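Long-range contact in uricase (Bacillus fastidiosus, PDB 4R8X), which probably catalyses the oxidation of urate to 5-hydroxyisourate, the first step of its degradation to allantoin: residues V159-K173 / P197-Q211. Numbering follows the deposited sequence. Where two conformers were deposited one is given.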
loop_
_atom_site.group_PDB
_atom_site.type_symbol
_atom_site.label_atom_id
_atom_site.label_comp_id
_atom_site.label_asym_id
_atom_site.label_seq_id
_atom_site.Cartn_x
_atom_site.Cartn_y
_atom_site.Cartn_z
ATOM N N VAL D 159 33.457 -8.023 10.588
ATOM C CA VAL D 159 32.351 -7.412 9.860
ATOM C C VAL D 159 32.607 -7.554 8.370
ATOM O O VAL D 159 33.641 -7.104 7.872
ATOM C CB VAL D 159 32.226 -5.932 10.216
ATOM C CG1 VAL D 159 31.193 -5.249 9.319
ATOM C CG2 VAL D 159 31.865 -5.790 11.684
ATOM N N VAL D 160 31.703 -8.226 7.668
ATOM C CA VAL D 160 31.875 -8.415 6.231
ATOM C C VAL D 160 30.987 -7.483 5.418
ATOM O O VAL D 160 31.211 -7.294 4.229
ATOM C CB VAL D 160 31.694 -9.894 5.801
ATOM C CG1 VAL D 160 32.821 -10.762 6.377
ATOM C CG2 VAL D 160 30.339 -10.411 6.216
ATOM N N GLU D 161 29.984 -6.890 6.060
ATOM C CA GLU D 161 29.251 -5.783 5.451
ATOM C C GLU D 161 28.766 -4.824 6.526
ATOM O O GLU D 161 28.252 -5.255 7.547
ATOM C CB GLU D 161 28.058 -6.261 4.619
ATOM C CG GLU D 161 27.247 -5.077 4.058
ATOM C CD GLU D 161 26.192 -5.464 3.038
ATOM O OE1 GLU D 161 26.068 -6.663 2.713
ATOM O OE2 GLU D 161 25.488 -4.549 2.552
ATOM N N GLN D 162 28.944 -3.529 6.290
ATOM C CA GLN D 162 28.365 -2.497 7.140
ATOM C C GLN D 162 27.739 -1.436 6.243
ATOM O O GLN D 162 28.393 -0.933 5.334
ATOM C CB GLN D 162 29.419 -1.883 8.065
ATOM C CG GLN D 162 28.881 -0.919 9.116
ATOM C CD GLN D 162 30.000 -0.253 9.891
ATOM O OE1 GLN D 162 30.784 0.502 9.325
ATOM N NE2 GLN D 162 30.095 -0.545 11.186
ATOM N N ALA D 163 26.464 -1.130 6.479
ATOM C CA ALA D 163 25.765 -0.081 5.745
ATOM C C ALA D 163 25.059 0.854 6.716
ATOM O O ALA D 163 24.610 0.425 7.781
ATOM C CB ALA D 163 24.753 -0.688 4.767
ATOM N N SER D 164 24.955 2.117 6.323
ATOM C CA SER D 164 24.270 3.152 7.087
ATOM C C SER D 164 23.535 3.996 6.077
ATOM O O SER D 164 24.061 4.279 5.002
ATOM C CB SER D 164 25.263 4.062 7.815
ATOM O OG SER D 164 26.107 3.307 8.650
ATOM N N GLY D 165 22.323 4.419 6.404
ATOM C CA GLY D 165 21.607 5.268 5.475
ATOM C C GLY D 165 20.415 6.014 6.025
ATOM O O GLY D 165 20.016 5.839 7.180
ATOM N N ILE D 166 19.880 6.876 5.176
ATOM C CA ILE D 166 18.594 7.513 5.408
ATOM C C ILE D 166 17.751 7.228 4.167
ATOM O O ILE D 166 18.202 7.397 3.029
ATOM C CB ILE D 166 18.729 9.035 5.699
ATOM C CG1 ILE D 166 17.371 9.657 6.042
ATOM C CG2 ILE D 166 19.339 9.781 4.534
ATOM C CD1 ILE D 166 17.049 9.637 7.523
ATOM N N ALA D 167 16.529 6.763 4.390
ATOM C CA ALA D 167 15.651 6.321 3.312
ATOM C C ALA D 167 14.446 7.245 3.200
ATOM O O ALA D 167 13.984 7.789 4.201
ATOM C CB ALA D 167 15.182 4.898 3.578
ATOM N N ASP D 168 13.964 7.435 1.974
ATOM C CA ASP D 168 12.690 8.115 1.722
ATOM C C ASP D 168 12.661 9.605 2.064
ATOM O O ASP D 168 11.664 10.106 2.592
ATOM C CB ASP D 168 11.527 7.413 2.435
ATOM C CG ASP D 168 11.261 6.022 1.900
ATOM O OD1 ASP D 168 11.881 5.626 0.888
ATOM O OD2 ASP D 168 10.419 5.325 2.499
ATOM N N ILE D 169 13.744 10.312 1.762
ATOM C CA ILE D 169 13.720 11.772 1.796
ATOM C C ILE D 169 12.918 12.222 0.568
ATOM O O ILE D 169 13.192 11.781 -0.542
ATOM C CB ILE D 169 15.149 12.350 1.719
ATOM C CG1 ILE D 169 15.926 12.063 3.001
ATOM C CG2 ILE D 169 15.121 13.834 1.433
ATOM C CD1 ILE D 169 17.394 12.436 2.895
ATOM N N GLN D 170 11.903 13.058 0.753
ATOM C CA GLN D 170 11.118 13.544 -0.385
ATOM C C GLN D 170 11.061 15.058 -0.311
ATOM O O GLN D 170 10.424 15.610 0.576
ATOM C CB GLN D 170 9.703 12.937 -0.408
ATOM C CG GLN D 170 9.691 11.410 -0.390
ATOM C CD GLN D 170 8.297 10.826 -0.450
ATOM O OE1 GLN D 170 7.304 11.548 -0.483
ATOM N NE2 GLN D 170 8.216 9.506 -0.458
ATOM N N LEU D 171 11.743 15.726 -1.240
ATOM C CA LEU D 171 11.888 17.175 -1.204
ATOM C C LEU D 171 11.516 17.807 -2.533
ATOM O O LEU D 171 11.838 17.285 -3.601
ATOM C CB LEU D 171 13.331 17.565 -0.859
ATOM C CG LEU D 171 13.862 17.112 0.497
ATOM C CD1 LEU D 171 15.372 17.355 0.541
ATOM C CD2 LEU D 171 13.152 17.854 1.616
ATOM N N ILE D 172 10.838 18.942 -2.456
ATOM C CA ILE D 172 10.536 19.750 -3.636
ATOM C C ILE D 172 11.209 21.118 -3.506
ATOM O O ILE D 172 11.343 21.645 -2.406
ATOM C CB ILE D 172 8.997 19.897 -3.818
ATOM C CG1 ILE D 172 8.636 20.377 -5.227
ATOM C CG2 ILE D 172 8.390 20.808 -2.743
ATOM C CD1 ILE D 172 7.154 20.251 -5.514
ATOM N N LYS D 173 11.669 21.674 -4.627
ATOM C CA LYS D 173 12.202 23.035 -4.649
ATOM C C LYS D 173 11.365 23.881 -5.597
ATOM O O LYS D 173 11.298 23.599 -6.790
ATOM C CB LYS D 173 13.672 23.052 -5.086
ATOM C CG LYS D 173 14.339 24.421 -4.993
ATOM C CD LYS D 173 15.827 24.347 -5.313
ATOM C CE LYS D 173 16.501 25.694 -5.120
ATOM N NZ LYS D 173 17.967 25.602 -5.409
ATOM N N PRO D 197 8.556 22.744 -10.586
ATOM C CA PRO D 197 9.419 22.616 -9.407
ATOM C C PRO D 197 10.039 21.218 -9.345
ATOM O O PRO D 197 9.322 20.227 -9.432
ATOM C CB PRO D 197 8.450 22.822 -8.231
ATOM C CG PRO D 197 7.231 23.477 -8.817
ATOM C CD PRO D 197 7.149 23.008 -10.237
ATOM N N LEU D 198 11.358 21.136 -9.223
ATOM C CA LEU D 198 12.014 19.838 -9.093
ATOM C C LEU D 198 11.608 19.115 -7.805
ATOM O O LEU D 198 11.753 19.650 -6.703
ATOM C CB LEU D 198 13.532 19.995 -9.152
ATOM C CG LEU D 198 14.332 18.692 -9.174
ATOM C CD1 LEU D 198 13.960 17.848 -10.386
ATOM C CD2 LEU D 198 15.828 18.973 -9.153
ATOM N N TYR D 199 11.103 17.895 -7.965
ATOM C CA TYR D 199 10.590 17.116 -6.852
ATOM C C TYR D 199 11.345 15.794 -6.873
ATOM O O TYR D 199 11.264 15.045 -7.843
ATOM C CB TYR D 199 9.074 16.929 -7.015
ATOM C CG TYR D 199 8.369 16.194 -5.888
ATOM C CD1 TYR D 199 8.908 16.120 -4.609
ATOM C CD2 TYR D 199 7.151 15.571 -6.116
ATOM C CE1 TYR D 199 8.256 15.445 -3.597
ATOM C CE2 TYR D 199 6.501 14.886 -5.109
ATOM C CZ TYR D 199 7.058 14.833 -3.857
ATOM O OH TYR D 199 6.410 14.144 -2.870
ATOM N N ILE D 200 12.092 15.527 -5.802
ATOM C CA ILE D 200 13.001 14.381 -5.746
ATOM C C ILE D 200 12.770 13.485 -4.531
ATOM O O ILE D 200 12.382 13.955 -3.458
ATOM C CB ILE D 200 14.487 14.826 -5.761
ATOM C CG1 ILE D 200 14.830 15.619 -4.497
ATOM C CG2 ILE D 200 14.785 15.663 -6.994
ATOM C CD1 ILE D 200 16.302 16.040 -4.404
ATOM N N PHE D 201 12.982 12.188 -4.727
ATOM C CA PHE D 201 13.065 11.223 -3.637
ATOM C C PHE D 201 14.529 10.827 -3.562
ATOM O O PHE D 201 15.150 10.599 -4.606
ATOM C CB PHE D 201 12.250 9.962 -3.939
ATOM C CG PHE D 201 10.752 10.167 -3.968
ATOM C CD1 PHE D 201 10.174 11.429 -3.838
ATOM C CD2 PHE D 201 9.921 9.071 -4.103
ATOM C CE1 PHE D 201 8.793 11.586 -3.877
ATOM C CE2 PHE D 201 8.542 9.220 -4.131
ATOM C CZ PHE D 201 7.981 10.480 -4.017
ATOM N N LEU D 202 15.066 10.714 -2.348
ATOM C CA LEU D 202 16.469 10.336 -2.149
ATOM C C LEU D 202 16.597 9.266 -1.081
ATOM O O LEU D 202 16.011 9.386 -0.004
ATOM C CB LEU D 202 17.320 11.536 -1.711
ATOM C CG LEU D 202 17.505 12.729 -2.644
ATOM C CD1 LEU D 202 18.410 13.772 -2.008
ATOM C CD2 LEU D 202 18.062 12.279 -3.990
ATOM N N ASN D 203 17.358 8.223 -1.394
ATOM C CA ASN D 203 17.905 7.327 -0.391
ATOM C C ASN D 203 19.398 7.564 -0.423
ATOM O O ASN D 203 20.011 7.519 -1.497
ATOM C CB ASN D 203 17.633 5.862 -0.726
ATOM C CG ASN D 203 16.156 5.515 -0.752
ATOM O OD1 ASN D 203 15.322 6.188 -0.150
ATOM N ND2 ASN D 203 15.828 4.436 -1.455
ATOM N N ILE D 204 19.981 7.852 0.732
ATOM C CA ILE D 204 21.407 8.135 0.799
ATOM C C ILE D 204 22.058 7.155 1.747
ATOM O O ILE D 204 21.528 6.877 2.821
ATOM C CB ILE D 204 21.663 9.559 1.303
ATOM C CG1 ILE D 204 20.816 10.563 0.507
ATOM C CG2 ILE D 204 23.138 9.893 1.202
ATOM C CD1 ILE D 204 20.894 11.987 1.032
ATOM N N GLY D 205 23.200 6.613 1.346
ATOM C CA GLY D 205 23.962 5.716 2.197
ATOM C C GLY D 205 25.414 6.141 2.274
ATOM O O GLY D 205 25.874 6.921 1.440
ATOM N N TRP D 206 26.133 5.644 3.277
ATOM C CA TRP D 206 27.551 5.964 3.424
ATOM C C TRP D 206 28.306 4.790 4.034
ATOM O O TRP D 206 27.700 3.889 4.621
ATOM C CB TRP D 206 27.751 7.242 4.256
ATOM C CG TRP D 206 26.964 7.267 5.529
ATOM C CD1 TRP D 206 27.396 6.901 6.777
ATOM C CD2 TRP D 206 25.596 7.664 5.676
ATOM N NE1 TRP D 206 26.377 7.054 7.693
ATOM C CE2 TRP D 206 25.262 7.518 7.042
ATOM C CE3 TRP D 206 24.624 8.134 4.787
ATOM C CZ2 TRP D 206 23.994 7.824 7.536
ATOM C CZ3 TRP D 206 23.359 8.422 5.277
ATOM C CH2 TRP D 206 23.058 8.270 6.639
ATOM N N ALA D 207 29.626 4.808 3.871
ATOM C CA ALA D 207 30.505 3.791 4.443
ATOM C C ALA D 207 31.610 4.476 5.219
ATOM O O ALA D 207 32.079 5.528 4.818
ATOM C CB ALA D 207 31.115 2.905 3.356
ATOM N N TYR D 208 32.020 3.856 6.320
ATOM C CA TYR D 208 33.088 4.366 7.171
ATOM C C TYR D 208 34.439 3.753 6.814
ATOM O O TYR D 208 34.533 2.553 6.541
ATOM C CB TYR D 208 32.803 4.001 8.624
ATOM C CG TYR D 208 31.669 4.746 9.301
ATOM C CD1 TYR D 208 30.347 4.333 9.164
ATOM C CD2 TYR D 208 31.928 5.835 10.118
ATOM C CE1 TYR D 208 29.312 5.010 9.815
ATOM C CE2 TYR D 208 30.919 6.509 10.774
ATOM C CZ TYR D 208 29.607 6.100 10.612
ATOM O OH TYR D 208 28.593 6.763 11.267
ATOM N N GLU D 209 35.481 4.577 6.839
ATOM C CA GLU D 209 36.851 4.070 6.731
ATOM C C GLU D 209 37.161 3.150 7.907
ATOM O O GLU D 209 37.751 2.082 7.734
ATOM C CB GLU D 209 37.855 5.225 6.685
ATOM C CG GLU D 209 39.309 4.795 6.480
ATOM C CD GLU D 209 40.276 5.961 6.533
ATOM O OE1 GLU D 209 39.823 7.111 6.711
ATOM O OE2 GLU D 209 41.493 5.724 6.394
ATOM N N ASN D 210 36.747 3.573 9.097
ATOM C CA ASN D 210 36.952 2.806 10.317
ATOM C C ASN D 210 35.594 2.395 10.848
ATOM O O ASN D 210 34.895 3.199 11.463
ATOM C CB ASN D 210 37.714 3.635 11.356
ATOM C CG ASN D 210 38.125 2.820 12.566
ATOM O OD1 ASN D 210 38.919 1.884 12.457
ATOM N ND2 ASN D 210 37.596 3.179 13.731
ATOM N N GLN D 211 35.222 1.148 10.583
ATOM C CA GLN D 211 33.866 0.670 10.819
ATOM C C GLN D 211 33.423 0.781 12.269
ATOM O O GLN D 211 32.242 0.965 12.535
ATOM C CB GLN D 211 33.707 -0.763 10.303
ATOM C CG GLN D 211 33.743 -0.861 8.780
ATOM C CD GLN D 211 33.713 -2.288 8.268
ATOM O OE1 GLN D 211 34.186 -3.213 8.931
ATOM N NE2 GLN D 211 33.158 -2.472 7.075
HETATM O O HOH W 1 33.481 -5.144 5.844
HETATM O O HOH W 2 30.657 1.315 6.907
HETATM O O HOH W 3 31.678 -0.583 5.334
HETATM O O HOH W 4 28.098 2.316 6.904
HETATM O O HOH W 5 26.099 2.193 3.125
HETATM O O HOH W 6 13.161 23.449 -8.841
#
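W206 lays one face of its indole across the neighbouring strand, with G165 CA 3.9 Å from the centroid of the six-membered ring and S164 CB 3.2 Å from W206 NE1. The ring rests on S164 CB and the S164-G165 main chain, turned there by chi1 of W206 (48°), which places CG between its own N and carbonyl carbon. G165 and G205 pair with CA atoms 4.1 Å apart. With an alanine in place of W206, S164 CB and G165 CA would probably lose that ring face, opening a gap beside I166 CG2. On the same face, I169 CD1 meets I204 CD1 at 4.0 Å, and L202 and I200 reach on into helix 244-258. Between I166 and I169 the register slips by one in a beta bulge, where N203 OD1 takes the N-H of D168 (2.8 Å, 169°). Across the sheet, the amide of Q170 lies flat on the F201 ring, planes 6° apart, with CD 3.5 Å from F201 CE1. At the far end, Q162 NE2 grips Q211 O (3.0 Å) just past the strand. These are adjacent antiparallel strands of the curved uricase sheet, which L171 to K173 continue into a second subunit, as in the tunnelling fold.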